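Local coordinates for iron-containing alcohol dehydrogenase (Ralstonia eutropha, PDB 3JZD), which probably reduces maleylacetate to 3-oxoadipate with NADH or NADPH, as a homodimeric dehydrogenase of aromatic-compound breakdown, at residues A39-T44 against A63-G68; A118-Y123 against R151-D156; R201-G206 against S221-G226. All blocks are in the same frame, centred on the assembly; numbering follows the deposited sequence.

Contact 1. Residues A39-T44 against A63-G68. With NAD (nicotinamide-adenine-dinucleotide), chain E.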
loop_
_atom_site.group_PDB
_atom_site.type_symbol
_atom_site.label_atom_id
_atom_site.label_comp_id
_atom_site.label_asym_id
_atom_site.label_seq_id
_atom_site.Cartn_x
_atom_site.Cartn_y
_atom_site.Cartn_z
ATOM N N ALA A 39 -7.868 -4.372 28.394
ATOM C CA ALA A 39 -8.161 -3.408 27.371
ATOM C C ALA A 39 -9.344 -2.547 27.807
ATOM O O ALA A 39 -10.392 -3.064 28.176
ATOM C CB ALA A 39 -8.450 -4.148 26.050
ATOM N N LEU A 40 -9.172 -1.234 27.749
ATOM C CA LEU A 40 -10.241 -0.283 28.063
ATOM C C LEU A 40 -10.938 0.079 26.760
ATOM O O LEU A 40 -10.297 0.527 25.821
ATOM C CB LEU A 40 -9.657 0.986 28.678
ATOM C CG LEU A 40 -10.608 2.119 29.048
ATOM C CD1 LEU A 40 -11.574 1.678 30.191
ATOM C CD2 LEU A 40 -9.759 3.337 29.433
ATOM N N VAL A 41 -12.254 -0.086 26.740
ATOM C CA VAL A 41 -13.086 0.211 25.586
ATOM C C VAL A 41 -13.570 1.657 25.710
ATOM O O VAL A 41 -14.101 2.078 26.771
ATOM C CB VAL A 41 -14.295 -0.759 25.489
ATOM C CG1 VAL A 41 -15.131 -0.420 24.212
ATOM C CG2 VAL A 41 -13.820 -2.236 25.525
ATOM N N LEU A 42 -13.419 2.391 24.616
ATOM C CA LEU A 42 -13.738 3.786 24.551
ATOM C C LEU A 42 -14.892 4.029 23.608
ATOM O O LEU A 42 -14.978 3.392 22.542
ATOM C CB LEU A 42 -12.523 4.549 24.005
ATOM C CG LEU A 42 -11.159 4.350 24.661
ATOM C CD1 LEU A 42 -10.014 5.051 23.865
ATOM C CD2 LEU A 42 -11.227 4.826 26.098
ATOM N N CYS A 43 -15.753 4.972 23.963
ATOM C CA CYS A 43 -16.848 5.386 23.074
ATOM C C CYS A 43 -17.412 6.721 23.491
ATOM O O CYS A 43 -17.043 7.260 24.542
ATOM C CB CYS A 43 -17.980 4.344 23.073
ATOM S SG CYS A 43 -18.751 4.053 24.675
ATOM N N THR A 44 -18.300 7.250 22.659
ATOM C CA THR A 44 -19.053 8.439 23.003
ATOM C C THR A 44 -20.261 7.903 23.816
ATOM O O THR A 44 -20.561 6.708 23.754
ATOM C CB THR A 44 -19.603 9.156 21.772
ATOM O OG1 THR A 44 -20.431 8.248 21.043
ATOM C CG2 THR A 44 -18.512 9.648 20.857
ATOM N N ALA A 63 -11.171 -4.100 30.546
ATOM C CA ALA A 63 -10.858 -3.208 31.661
ATOM C C ALA A 63 -12.068 -2.308 31.899
ATOM O O ALA A 63 -12.011 -1.418 32.712
ATOM C CB ALA A 63 -9.622 -2.332 31.328
ATOM N N GLY A 64 -13.168 -2.543 31.200
ATOM C CA GLY A 64 -14.367 -1.713 31.331
ATOM C C GLY A 64 -14.571 -0.791 30.140
ATOM O O GLY A 64 -13.808 -0.822 29.178
ATOM N N VAL A 65 -15.604 0.040 30.223
ATOM C CA VAL A 65 -15.965 0.959 29.166
ATOM C C VAL A 65 -15.923 2.380 29.681
ATOM O O VAL A 65 -16.485 2.682 30.715
ATOM C CB VAL A 65 -17.385 0.694 28.627
ATOM C CG1 VAL A 65 -17.806 1.779 27.627
ATOM C CG2 VAL A 65 -17.470 -0.675 28.008
ATOM N N TYR A 66 -15.206 3.229 28.976
ATOM C CA TYR A 66 -15.140 4.626 29.280
ATOM C C TYR A 66 -15.897 5.269 28.144
ATOM O O TYR A 66 -15.393 5.344 27.014
ATOM C CB TYR A 66 -13.715 5.138 29.288
ATOM C CG TYR A 66 -13.678 6.624 29.553
ATOM C CD1 TYR A 66 -13.693 7.534 28.518
ATOM C CD2 TYR A 66 -13.683 7.108 30.852
ATOM C CE1 TYR A 66 -13.678 8.891 28.767
ATOM C CE2 TYR A 66 -13.648 8.454 31.111
ATOM C CZ TYR A 66 -13.642 9.331 30.081
ATOM O OH TYR A 66 -13.613 10.655 30.341
ATOM N N ALA A 67 -17.091 5.746 28.463
ATOM C CA ALA A 67 -18.023 6.297 27.481
ATOM C C ALA A 67 -18.082 7.805 27.452
ATOM O O ALA A 67 -19.152 8.365 27.269
ATOM C CB ALA A 67 -19.405 5.753 27.745
ATOM N N GLY A 68 -16.952 8.474 27.547
ATOM C CA GLY A 68 -16.948 9.920 27.472
ATOM C C GLY A 68 -16.190 10.521 26.306
ATOM O O GLY A 68 -15.720 11.646 26.405
HETATM P PA NAD E . -17.574 11.689 15.319
HETATM O O1A NAD E . -16.549 10.701 15.793
HETATM O O2A NAD E . -17.330 12.973 15.987
HETATM O O5B NAD E . -19.052 11.059 15.403
HETATM C C5B NAD E . -20.203 11.898 15.345
HETATM C C4B NAD E . -21.362 11.196 16.031
HETATM O O4B NAD E . -21.774 10.046 15.318
HETATM C C3B NAD E . -20.959 10.694 17.412
HETATM O O3B NAD E . -21.978 10.920 18.345
HETATM C C2B NAD E . -20.823 9.199 17.251
HETATM O O2B NAD E . -21.064 8.507 18.454
HETATM C C1B NAD E . -21.869 8.929 16.174
HETATM N N9A NAD E . -21.574 7.724 15.399
HETATM C C8A NAD E . -20.357 7.451 14.828
HETATM N N7A NAD E . -20.463 6.285 14.171
HETATM C C5A NAD E . -21.702 5.794 14.310
HETATM C C6A NAD E . -22.315 4.609 13.876
HETATM N N6A NAD E . -21.820 3.863 12.909
HETATM N N1A NAD E . -23.617 4.374 14.243
HETATM C C2A NAD E . -24.304 5.277 15.019
HETATM N N3A NAD E . -23.706 6.451 15.439
HETATM C C4A NAD E . -22.408 6.698 15.108
HETATM O O3 NAD E . -17.549 11.994 13.736
HETATM P PN NAD E . -16.319 11.768 12.721
HETATM O O1N NAD E . -16.698 12.654 11.535
HETATM O O2N NAD E . -16.039 10.325 12.580
HETATM O O5D NAD E . -15.040 12.337 13.418
HETATM C C5D NAD E . -14.684 13.679 13.260
HETATM C C4D NAD E . -13.638 13.983 14.314
HETATM O O4D NAD E . -12.507 13.206 14.009
HETATM C C3D NAD E . -13.182 15.429 14.272
HETATM O O3D NAD E . -12.694 15.765 15.534
HETATM C C2D NAD E . -12.070 15.389 13.272
HETATM O O2D NAD E . -11.220 16.503 13.379
HETATM C C1D NAD E . -11.428 14.056 13.664
HETATM N N1N NAD E . -10.603 13.510 12.574
HETATM C C2N NAD E . -9.256 13.384 12.793
HETATM C C3N NAD E . -8.431 12.869 11.802
HETATM C C7N NAD E . -6.961 12.642 12.072
HETATM O O7N NAD E . -6.155 12.071 11.087
HETATM N N7N NAD E . -6.406 12.927 13.236
HETATM C C4N NAD E . -8.998 12.478 10.579
HETATM C C5N NAD E . -10.368 12.601 10.371
HETATM C C6N NAD E . -11.173 13.102 11.396
#
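Cys-43 reaches Ala-67 with its sulfur, SG lying 3.6 Å from Ala-67 CB. The chi1 of 61° sets SG between the backbone N and the carbonyl carbon. Cys-43 SG also meets Val-65 CG1, at 3.8 Å. Val-65 carries CG1 anti to its backbone N (chi1 173°), which leaves CG2 to face Val-41 CB. Val-41 and Val-65 form a parallel bridge and share one face of the sheet, turned to helix 48-58. Leu-42 and Tyr-66 pair on the other face. There Leu-42 CD2 packs on Tyr-66 CB at 4.1 Å, and the two side chains run slantwise to each other. The Tyr-66 ring leads away from strand 39-42 toward helix 75-88, where its OH is hydrogen-bonded to Asp-80. Leu-40 lays CD1 over the Gly-64 carbonyl, 3.5 Å from its O.

The backbone ladder holds these pairs in register. Tyr-66 N gives a nearly straight bond to Val-41 O, at 2.7 Å. Cys-43 N returns a more bent bond to Tyr-66 O. The two strands open and close the beta-alpha-beta unit 39-42, 48-58, 62-66 in the Rossmann-like nucleotide-binding region. Just past strand 39-42, Thr-44 OG1 donates to the ribose hydroxyl O2B of NAD at 2.7 Å. The chemistry is thus divided: apolar side chains and backbone bonds join the strands, while one hydroxyl beyond the C-terminal end of strand 39-42 takes hold of the cofactor.

Contact 2. Residues A118-Y123 against R151-D156. With NAD (nicotinamide-adenine-dinucleotide), chain E.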
loop_
_atom_site.group_PDB
_atom_site.type_symbol
_atom_site.label_atom_id
_atom_site.label_comp_id
_atom_site.label_asym_id
_atom_site.label_seq_id
_atom_site.Cartn_x
_atom_site.Cartn_y
_atom_site.Cartn_z
ATOM N N ALA A 118 -8.293 0.113 16.874
ATOM C CA ALA A 118 -9.369 0.981 16.406
ATOM C C ALA A 118 -10.433 0.153 15.712
ATOM O O ALA A 118 -10.122 -0.703 14.889
ATOM C CB ALA A 118 -8.804 2.101 15.440
ATOM N N ILE A 119 -11.690 0.390 16.081
ATOM C CA ILE A 119 -12.855 -0.235 15.437
ATOM C C ILE A 119 -13.704 0.945 14.883
ATOM O O ILE A 119 -14.546 1.468 15.589
ATOM C CB ILE A 119 -13.642 -1.095 16.439
ATOM C CG1 ILE A 119 -12.687 -2.062 17.144
ATOM C CG2 ILE A 119 -14.768 -1.857 15.694
ATOM C CD1 ILE A 119 -13.347 -3.121 18.074
ATOM N N PRO A 120 -13.441 1.398 13.634
ATOM C CA PRO A 120 -14.095 2.599 13.129
ATOM C C PRO A 120 -15.523 2.392 12.671
ATOM O O PRO A 120 -15.832 1.373 12.084
ATOM C CB PRO A 120 -13.224 3.010 11.936
ATOM C CG PRO A 120 -11.969 2.288 12.078
ATOM C CD PRO A 120 -12.282 1.031 12.798
ATOM N N THR A 121 -16.372 3.379 12.951
ATOM C CA THR A 121 -17.774 3.313 12.633
ATOM C C THR A 121 -18.208 4.506 11.738
ATOM O O THR A 121 -19.405 4.695 11.486
ATOM C CB THR A 121 -18.588 3.197 13.913
ATOM O OG1 THR A 121 -18.472 4.401 14.645
ATOM C CG2 THR A 121 -18.072 2.007 14.774
ATOM N N THR A 122 -17.238 5.290 11.259
ATOM C CA THR A 122 -17.486 6.343 10.290
ATOM C C THR A 122 -16.440 6.216 9.191
ATOM O O THR A 122 -15.687 5.231 9.161
ATOM C CB THR A 122 -17.470 7.765 10.865
ATOM O OG1 THR A 122 -16.125 8.186 11.145
ATOM C CG2 THR A 122 -18.371 7.867 12.137
ATOM N N TYR A 123 -16.380 7.205 8.295
ATOM C CA TYR A 123 -15.421 7.173 7.176
ATOM C C TYR A 123 -14.291 8.180 7.337
ATOM O O TYR A 123 -13.527 8.428 6.391
ATOM C CB TYR A 123 -16.170 7.347 5.866
ATOM C CG TYR A 123 -17.353 6.391 5.760
ATOM C CD1 TYR A 123 -17.167 5.013 5.927
ATOM C CD2 TYR A 123 -18.644 6.850 5.431
ATOM C CE1 TYR A 123 -18.227 4.148 5.817
ATOM C CE2 TYR A 123 -19.706 5.983 5.303
ATOM C CZ TYR A 123 -19.491 4.627 5.527
ATOM O OH TYR A 123 -20.527 3.728 5.437
ATOM N N ARG A 151 -2.335 0.201 16.298
ATOM C CA ARG A 151 -1.585 -0.985 15.871
ATOM C C ARG A 151 -2.437 -1.857 14.970
ATOM O O ARG A 151 -1.914 -2.499 14.070
ATOM C CB ARG A 151 -1.217 -1.849 17.062
ATOM C CG ARG A 151 -0.395 -1.179 18.120
ATOM C CD ARG A 151 1.006 -0.779 17.679
ATOM N NE ARG A 151 1.447 0.182 18.674
ATOM C CZ ARG A 151 1.999 -0.112 19.859
ATOM N NH1 ARG A 151 2.269 -1.366 20.210
ATOM N NH2 ARG A 151 2.297 0.868 20.707
ATOM N N THR A 152 -3.742 -1.924 15.270
ATOM C CA THR A 152 -4.669 -2.746 14.542
ATOM C C THR A 152 -5.971 -2.027 14.360
ATOM O O THR A 152 -6.445 -1.341 15.261
ATOM C CB THR A 152 -4.881 -4.073 15.288
ATOM O OG1 THR A 152 -3.598 -4.696 15.460
ATOM C CG2 THR A 152 -5.878 -5.044 14.546
ATOM N N VAL A 153 -6.532 -2.176 13.171
ATOM C CA VAL A 153 -7.813 -1.605 12.814
ATOM C C VAL A 153 -8.685 -2.803 12.431
ATOM O O VAL A 153 -8.230 -3.712 11.748
ATOM C CB VAL A 153 -7.671 -0.698 11.630
ATOM C CG1 VAL A 153 -9.012 -0.114 11.237
ATOM C CG2 VAL A 153 -6.605 0.416 11.908
ATOM N N ILE A 154 -9.909 -2.825 12.944
ATOM C CA ILE A 154 -10.862 -3.844 12.668
ATOM C C ILE A 154 -12.006 -3.150 11.983
ATOM O O ILE A 154 -12.707 -2.327 12.613
ATOM C CB ILE A 154 -11.377 -4.506 13.968
ATOM C CG1 ILE A 154 -10.224 -5.197 14.681
ATOM C CG2 ILE A 154 -12.559 -5.448 13.665
ATOM C CD1 ILE A 154 -10.615 -5.825 16.044
ATOM N N TYR A 155 -12.173 -3.424 10.691
ATOM C CA TYR A 155 -13.248 -2.800 9.927
ATOM C C TYR A 155 -14.384 -3.770 9.808
ATOM O O TYR A 155 -14.229 -4.789 9.131
ATOM C CB TYR A 155 -12.812 -2.428 8.508
ATOM C CG TYR A 155 -11.967 -1.211 8.409
ATOM C CD1 TYR A 155 -12.497 0.033 8.720
ATOM C CD2 TYR A 155 -10.653 -1.289 7.929
ATOM C CE1 TYR A 155 -11.746 1.177 8.598
ATOM C CE2 TYR A 155 -9.878 -0.172 7.814
ATOM C CZ TYR A 155 -10.455 1.081 8.145
ATOM O OH TYR A 155 -9.719 2.216 8.046
ATOM N N ASP A 156 -15.519 -3.455 10.439
ATOM C CA ASP A 156 -16.697 -4.318 10.438
ATOM C C ASP A 156 -17.866 -3.487 9.905
ATOM O O ASP A 156 -18.401 -2.645 10.612
ATOM C CB ASP A 156 -17.017 -4.834 11.867
ATOM C CG ASP A 156 -18.058 -5.908 11.877
ATOM O OD1 ASP A 156 -18.752 -6.058 10.865
ATOM O OD2 ASP A 156 -18.167 -6.633 12.878
HETATM P PA NAD E . -17.574 11.689 15.319
HETATM O O1A NAD E . -16.549 10.701 15.793
HETATM O O2A NAD E . -17.330 12.973 15.987
HETATM O O5B NAD E . -19.052 11.059 15.403
HETATM C C5B NAD E . -20.203 11.898 15.345
HETATM C C4B NAD E . -21.362 11.196 16.031
HETATM O O4B NAD E . -21.774 10.046 15.318
HETATM C C3B NAD E . -20.959 10.694 17.412
HETATM O O3B NAD E . -21.978 10.920 18.345
HETATM C C2B NAD E . -20.823 9.199 17.251
HETATM O O2B NAD E . -21.064 8.507 18.454
HETATM C C1B NAD E . -21.869 8.929 16.174
HETATM N N9A NAD E . -21.574 7.724 15.399
HETATM C C8A NAD E . -20.357 7.451 14.828
HETATM N N7A NAD E . -20.463 6.285 14.171
HETATM C C5A NAD E . -21.702 5.794 14.310
HETATM C C6A NAD E . -22.315 4.609 13.876
HETATM N N6A NAD E . -21.820 3.863 12.909
HETATM N N1A NAD E . -23.617 4.374 14.243
HETATM C C2A NAD E . -24.304 5.277 15.019
HETATM N N3A NAD E . -23.706 6.451 15.439
HETATM C C4A NAD E . -22.408 6.698 15.108
HETATM O O3 NAD E . -17.549 11.994 13.736
HETATM P PN NAD E . -16.319 11.768 12.721
HETATM O O1N NAD E . -16.698 12.654 11.535
HETATM O O2N NAD E . -16.039 10.325 12.580
HETATM O O5D NAD E . -15.040 12.337 13.418
HETATM C C5D NAD E . -14.684 13.679 13.260
HETATM C C4D NAD E . -13.638 13.983 14.314
HETATM O O4D NAD E . -12.507 13.206 14.009
HETATM C C3D NAD E . -13.182 15.429 14.272
HETATM O O3D NAD E . -12.694 15.765 15.534
HETATM C C2D NAD E . -12.070 15.389 13.272
HETATM O O2D NAD E . -11.220 16.503 13.379
HETATM C C1D NAD E . -11.428 14.056 13.664
HETATM N N1N NAD E . -10.603 13.510 12.574
HETATM C C2N NAD E . -9.256 13.384 12.793
HETATM C C3N NAD E . -8.431 12.869 11.802
HETATM C C7N NAD E . -6.961 12.642 12.072
HETATM O O7N NAD E . -6.155 12.071 11.087
HETATM N N7N NAD E . -6.406 12.927 13.236
HETATM C C4N NAD E . -8.998 12.478 10.579
HETATM C C5N NAD E . -10.368 12.601 10.371
HETATM C C6N NAD E . -11.173 13.102 11.396
HETATM O O HOH W 1 -15.377 -1.327 12.242
#
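Pro-120 packs on Tyr-155 and Val-153 of the neighbouring strand. Pro-120 CB lies 4.1 Å from Tyr-155 CE1. Pro-120 CG comes to 3.7 Å of Tyr-155 CE1 and also touches Val-153 CG1. Pro-120 CD, which closes the pyrrolidine ring, lies 3.8 Å from Val-153 CG1 and rests 3.4 Å from Ile-154 O. Val-153 CG1 in turn lies over one face of the Tyr-155 ring, offset toward its rim. The phenol OH is hydrogen-bonded to Glu-127.

Before the proline the strands pair directly: Ala-118 N bonds to Thr-152 O, and Ile-154 N to Ala-118 O. Proline has no N-H to continue the ladder. A water carries on from there, donating to Pro-120 O and Ile-154 O and accepting from Asp-156 N. The next two residues bind NAD. Thr-121 O accepts from the adenine amine N6A at 2.9 Å, and Thr-122 OG1 donates to the phosphate oxygen O2N at 2.6 Å.

Strands 116-120 and 152-155 are parallel neighbours in the six-stranded sheet, between strands 92-97 and 8-19. Helix 27-33 packs on Ile-119 and Ile-154, while helix 217-236 meets Tyr-123 and Tyr-155.

Contact 3. Residues R201-G206 against S221-G226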
loop_
_atom_site.group_PDB
_atom_site.type_symbol
_atom_site.label_atom_id
_atom_site.label_comp_id
_atom_site.label_asym_id
_atom_site.label_seq_id
_atom_site.Cartn_x
_atom_site.Cartn_y
_atom_site.Cartn_z
ATOM N N ARG A 201 -13.302 6.103 -6.036
ATOM C CA ARG A 201 -14.176 5.300 -6.856
ATOM C C ARG A 201 -15.102 4.468 -5.987
ATOM O O ARG A 201 -16.293 4.371 -6.260
ATOM C CB ARG A 201 -13.354 4.376 -7.740
ATOM C CG ARG A 201 -13.910 4.100 -9.075
ATOM C CD ARG A 201 -13.103 3.031 -9.868
ATOM N NE ARG A 201 -11.669 2.908 -9.507
ATOM C CZ ARG A 201 -10.662 3.716 -9.894
ATOM N NH1 ARG A 201 -10.883 4.816 -10.666
ATOM N NH2 ARG A 201 -9.417 3.431 -9.455
ATOM N N ALA A 202 -14.543 3.870 -4.939
ATOM C CA ALA A 202 -15.308 3.026 -4.031
ATOM C C ALA A 202 -16.430 3.824 -3.326
ATOM O O ALA A 202 -17.572 3.387 -3.252
ATOM C CB ALA A 202 -14.382 2.350 -3.012
ATOM N N LEU A 203 -16.088 4.977 -2.805
ATOM C CA LEU A 203 -17.077 5.835 -2.124
ATOM C C LEU A 203 -18.100 6.437 -3.074
ATOM O O LEU A 203 -19.278 6.478 -2.795
ATOM C CB LEU A 203 -16.371 6.918 -1.325
ATOM C CG LEU A 203 -15.679 6.346 -0.068
ATOM C CD1 LEU A 203 -14.428 7.125 0.326
ATOM C CD2 LEU A 203 -16.669 6.200 1.089
ATOM N N ALA A 204 -17.643 6.857 -4.232
ATOM C CA ALA A 204 -18.532 7.435 -5.207
ATOM C C ALA A 204 -19.603 6.431 -5.604
ATOM O O ALA A 204 -20.727 6.841 -5.877
ATOM C CB ALA A 204 -17.776 7.932 -6.418
ATOM N N ALA A 205 -19.259 5.147 -5.654
ATOM C CA ALA A 205 -20.228 4.100 -5.936
ATOM C C ALA A 205 -20.992 3.684 -4.681
ATOM O O ALA A 205 -22.164 3.325 -4.747
ATOM C CB ALA A 205 -19.531 2.859 -6.496
ATOM N N GLY A 206 -20.320 3.666 -3.550
ATOM C CA GLY A 206 -20.958 3.271 -2.314
ATOM C C GLY A 206 -21.975 4.251 -1.736
ATOM O O GLY A 206 -22.927 3.833 -1.092
ATOM N N SER A 221 -19.440 -2.291 3.076
ATOM C CA SER A 221 -18.068 -2.721 2.914
ATOM C C SER A 221 -17.320 -1.836 1.922
ATOM O O SER A 221 -16.203 -1.394 2.163
ATOM C CB SER A 221 -18.006 -4.173 2.440
ATOM O OG SER A 221 -18.602 -5.033 3.389
ATOM N N GLN A 222 -17.953 -1.543 0.818
ATOM C CA GLN A 222 -17.340 -0.722 -0.193
ATOM C C GLN A 222 -16.988 0.683 0.361
ATOM O O GLN A 222 -15.882 1.185 0.096
ATOM C CB GLN A 222 -18.292 -0.637 -1.369
ATOM C CG GLN A 222 -17.795 0.186 -2.485
ATOM C CD GLN A 222 -18.703 0.102 -3.711
ATOM O OE1 GLN A 222 -18.205 -0.028 -4.817
ATOM N NE2 GLN A 222 -20.031 0.150 -3.510
ATOM N N CYS A 223 -17.875 1.281 1.167
ATOM C CA CYS A 223 -17.538 2.583 1.789
ATOM C C CYS A 223 -16.409 2.498 2.814
ATOM O O CYS A 223 -15.530 3.323 2.869
ATOM C CB CYS A 223 -18.765 3.227 2.448
ATOM S SG CYS A 223 -20.038 3.693 1.265
ATOM N N LEU A 224 -16.417 1.455 3.612
ATOM C CA LEU A 224 -15.415 1.327 4.655
ATOM C C LEU A 224 -14.050 1.117 3.989
ATOM O O LEU A 224 -13.037 1.691 4.405
ATOM C CB LEU A 224 -15.844 0.204 5.592
ATOM C CG LEU A 224 -15.538 0.239 7.061
ATOM C CD1 LEU A 224 -15.693 1.639 7.671
ATOM C CD2 LEU A 224 -16.420 -0.803 7.799
ATOM N N TYR A 225 -14.020 0.305 2.943
ATOM C CA TYR A 225 -12.789 0.091 2.161
ATOM C C TYR A 225 -12.263 1.416 1.565
ATOM O O TYR A 225 -11.079 1.728 1.646
ATOM C CB TYR A 225 -13.120 -0.892 1.051
ATOM C CG TYR A 225 -12.063 -1.029 -0.009
ATOM C CD1 TYR A 225 -10.804 -1.542 0.283
ATOM C CD2 TYR A 225 -12.350 -0.724 -1.322
ATOM C CE1 TYR A 225 -9.849 -1.671 -0.705
ATOM C CE2 TYR A 225 -11.411 -0.867 -2.303
ATOM C CZ TYR A 225 -10.168 -1.331 -1.984
ATOM O OH TYR A 225 -9.288 -1.480 -3.013
ATOM N N GLY A 226 -13.169 2.188 0.977
ATOM C CA GLY A 226 -12.852 3.524 0.453
ATOM C C GLY A 226 -12.318 4.441 1.531
ATOM O O GLY A 226 -11.357 5.178 1.325
#
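Ala-202 and Leu-203 pack against Gly-226 in an antiparallel helix pair of the all-helical C-terminal domain. The segments belong to helices 190-212 and 217-236, which follow each other as a helical hairpin. The axes of segments 201-206 and 221-226 come within 7.8 Å, with 149° between their N-to-C directions. Small residues make this closeness possible. Gly-226 and Gly-206 present bare backbone, the first to Leu-203 CG and the second to the Cys-223 sulfur.

Ala-202 points its CB toward the other helix, where it meets both Gly-226 CA and the carbonyl O of Gln-222. The Tyr-225 ring flanks it, with CD2 at 4.1 Å from Ala-202 CB. That ring runs on to Glu-198, which bonds its OH, and Tyr-225 also packs on Pro-190 of the second subunit. Leu-203 forks beside the glycine. Leu-203 CD1 lies 3.6 Å from Gly-226 C, and CD2 turns to the Cys-223 backbone and CB. Leu-203 also touches helix 165-182.

Cys-223 answers from the opposite helix. Its SG, anti to the carbonyl carbon (chi1 -66°), rests over the Gly-206 backbone. Gln-222 stretches alongside at the partly open edge, CG anti to the backbone N (chi1 180°) and the chain extended beyond it. This lays the amide across the turn from Ala-202 to Gly-206. OE1 touches Ala-205 CB, while Gln-222 NE2 lies 3.5 Å from Gly-206 CA. Nearer its root, Gln-222 CG sits 3.3 Å from Ala-202 O, the same oxygen that accepts the helical bond from Gly-206 N.

The three contacts follow one another along the chain, each closing before the next opens. Contacts 1 and 2 belong to the same parallel sheet of the N-terminal domain, with centres about 15 Å apart and nearest atoms about 7 Å apart. Strand 92-97 lies between them, and both touch NAD, just past strands 39-42 and 116-120. Contact 3 lies in the helical C-terminal domain, about 29 Å from contact 1 between centres. It meets contact 2 directly: Tyr-123 CZ packs 3.5 Å from Cys-223 CB, and Tyr-155 on Leu-224. The packing of contact 2 on contact 3 joins the nucleotide-binding sheet to the helical domain, with the cofactor bound close to this junction.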